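Local structure of hypothetical protein TM1070 (Thermotoga maritima, 1NC7) at residues E58-R63 against V109-Q114. The protein is of unknown function but, as a homologue of the Anabaena sensory rhodopsin transducer, probably takes part in signalling, and it binds magnesium ions. Residues are numbered along the deposited sequence; the frame is centred on the assembly and turned at random.
Sequences ETAKIR and VPVVMQ
Val109 sets its CG2 methyl against the methyl of Ala60, with Val109 CG2 only 3.4 Å from Ala60 CB, a tighter fit than usual for two carbons. Val109 CG2 also lies 3.6 Å from Ala60 CA, so it rests on the backbone of Ala60 as well as on its methyl. With chi1 at -62°, Val109 holds CG2 between its own backbone N and carbonyl carbon and turns CG1 outward, where it passes loosely by the carboxylate of Glu58 at the more open end of the contact. Ala60 CB also meets Val111, whose CG1 stands 3.8 Å from it; the small methyl thus sits against one branch from each of two valines.

Strands 60-68 and 110-121 both belong to the antiparallel sheet of the chain but are not neighbours in it. The sheet folds over so that the start of one faces the start of the other, as in a beta sandwich, and the short segments cross at -56° with their axes 8.6 Å apart at closest approach. Strand 101-107 hydrogen-bonds alongside 60-68, and the chain turns a corner at Val109 to enter the opposing layer.

Deeper in, Ile62 and the selenomethionine Met113 reach toward each other tip to tip. Met113 extends beyond CG and presents its terminal methyl CE, 3.8 Å from Ile62 CG2 and 4.0 Å from Ile62 CD1, so both branches of the isoleucine receive it. Ile62 CD1 also comes within 4.4 Å of Val111 CG2. Ile52 of strand 47-54 touches both Ile62 and Met113, while Ala105 of strand 101-107 packs on Met113. At the edge of the apolar layer, Asn108 OD1 accepts a hydrogen bond from the backbone N of Lys61.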
loop_
_atom_site.group_PDB
_atom_site.type_symbol
_atom_site.label_atom_id
_atom_site.label_comp_id
_atom_site.label_asym_id
_atom_site.label_seq_id
_atom_site.Cartn_x
_atom_site.Cartn_y
_atom_site.Cartn_z
ATOM N N GLU D 58 19.333 11.504 -16.482
ATOM C CA GLU D 58 19.089 12.939 -16.524
ATOM C C GLU D 58 18.352 13.401 -15.279
ATOM O O GLU D 58 17.547 12.662 -14.708
ATOM C CB GLU D 58 18.290 13.314 -17.777
ATOM C CG GLU D 58 19.090 13.183 -19.067
ATOM C CD GLU D 58 18.312 13.612 -20.296
ATOM O OE1 GLU D 58 18.891 13.578 -21.405
ATOM O OE2 GLU D 58 17.127 13.983 -20.159
ATOM N N THR D 59 18.644 14.626 -14.856
ATOM C CA THR D 59 18.013 15.205 -13.682
ATOM C C THR D 59 16.514 15.339 -13.914
ATOM O O THR D 59 16.069 15.727 -14.996
ATOM C CB THR D 59 18.604 16.598 -13.367
ATOM O OG1 THR D 59 19.984 16.459 -13.003
ATOM C CG2 THR D 59 17.846 17.262 -12.224
ATOM N N ALA D 60 15.735 15.008 -12.891
ATOM C CA ALA D 60 14.291 15.099 -12.992
ATOM C C ALA D 60 13.800 16.404 -12.385
ATOM O O ALA D 60 14.166 16.758 -11.265
ATOM C CB ALA D 60 13.640 13.917 -12.281
ATOM N N LYS D 61 12.993 17.127 -13.153
ATOM C CA LYS D 61 12.401 18.378 -12.697
ATOM C C LYS D 61 10.946 18.007 -12.450
ATOM O O LYS D 61 10.218 17.637 -13.376
ATOM C CB LYS D 61 12.515 19.449 -13.781
ATOM C CG LYS D 61 13.952 19.807 -14.129
ATOM C CD LYS D 61 14.012 20.849 -15.233
ATOM C CE LYS D 61 15.450 21.188 -15.593
ATOM N NZ LYS D 61 15.521 22.193 -16.693
ATOM N N ILE D 62 10.531 18.099 -11.196
ATOM C CA ILE D 62 9.187 17.705 -10.823
ATOM C C ILE D 62 8.319 18.829 -10.279
ATOM O O ILE D 62 8.728 19.576 -9.391
ATOM C CB ILE D 62 9.259 16.569 -9.785
ATOM C CG1 ILE D 62 10.212 15.480 -10.289
ATOM C CG2 ILE D 62 7.891 15.967 -9.569
ATOM C CD1 ILE D 62 10.453 14.367 -9.301
ATOM N N ARG D 63 7.118 18.938 -10.840
ATOM C CA ARG D 63 6.139 19.931 -10.422
ATOM C C ARG D 63 5.131 19.181 -9.557
ATOM O O ARG D 63 4.484 18.240 -10.022
ATOM C CB ARG D 63 5.442 20.531 -11.647
ATOM C CG ARG D 63 4.322 21.500 -11.316
ATOM C CD ARG D 63 3.759 22.144 -12.573
ATOM N NE ARG D 63 3.267 21.153 -13.525
ATOM C CZ ARG D 63 2.706 21.452 -14.693
ATOM N NH1 ARG D 63 2.562 22.720 -15.057
ATOM N NH2 ARG D 63 2.291 20.484 -15.498
ATOM N N VAL D 109 10.997 13.496 -16.704
ATOM C CA VAL D 109 11.562 12.181 -16.988
ATOM C C VAL D 109 10.938 11.166 -16.034
ATOM O O VAL D 109 10.473 11.525 -14.952
ATOM C CB VAL D 109 13.098 12.149 -16.806
ATOM C CG1 VAL D 109 13.760 13.114 -17.779
ATOM C CG2 VAL D 109 13.464 12.491 -15.367
ATOM N N PRO D 110 10.922 9.886 -16.421
ATOM C CA PRO D 110 10.341 8.842 -15.572
ATOM C C PRO D 110 10.985 8.731 -14.192
ATOM O O PRO D 110 12.209 8.772 -14.062
ATOM C CB PRO D 110 10.548 7.573 -16.394
ATOM C CG PRO D 110 10.520 8.080 -17.815
ATOM C CD PRO D 110 11.357 9.327 -17.713
ATOM N N VAL D 111 10.144 8.602 -13.169
ATOM C CA VAL D 111 10.598 8.433 -11.789
ATOM C C VAL D 111 9.592 7.518 -11.097
ATOM O O VAL D 111 8.606 7.109 -11.702
ATOM C CB VAL D 111 10.663 9.785 -11.026
ATOM C CG1 VAL D 111 11.737 10.674 -11.636
ATOM C CG2 VAL D 111 9.309 10.482 -11.064
ATOM N N VAL D 112 9.852 7.175 -9.839
ATOM C CA VAL D 112 8.926 6.331 -9.089
ATOM C C VAL D 112 8.675 7.040 -7.769
ATOM O O VAL D 112 9.600 7.605 -7.178
ATOM C CB VAL D 112 9.506 4.927 -8.816
ATOM C CG1 VAL D 112 8.456 4.068 -8.118
ATOM C CG2 VAL D 112 9.930 4.272 -10.126
HETATM N N MSE D 113 7.427 7.019 -7.310
HETATM C CA MSE D 113 7.082 7.699 -6.067
HETATM C C MSE D 113 6.253 6.877 -5.097
HETATM O O MSE D 113 5.465 6.016 -5.498
HETATM C CB MSE D 113 6.334 8.995 -6.367
HETATM C CG MSE D 113 7.137 9.988 -7.166
HETATM SE SE MSE D 113 6.251 11.688 -7.262
HETATM C CE MSE D 113 7.057 12.326 -8.885
ATOM N N GLN D 114 6.430 7.184 -3.815
ATOM C CA GLN D 114 5.730 6.514 -2.723
ATOM C C GLN D 114 5.444 7.572 -1.662
ATOM O O GLN D 114 6.272 8.450 -1.425
ATOM C CB GLN D 114 6.635 5.419 -2.143
ATOM C CG GLN D 114 6.007 4.549 -1.061
ATOM C CD GLN D 114 6.936 3.425 -0.619
ATOM O OE1 GLN D 114 7.906 3.099 -1.305
ATOM N NE2 GLN D 114 6.641 2.825 0.525
#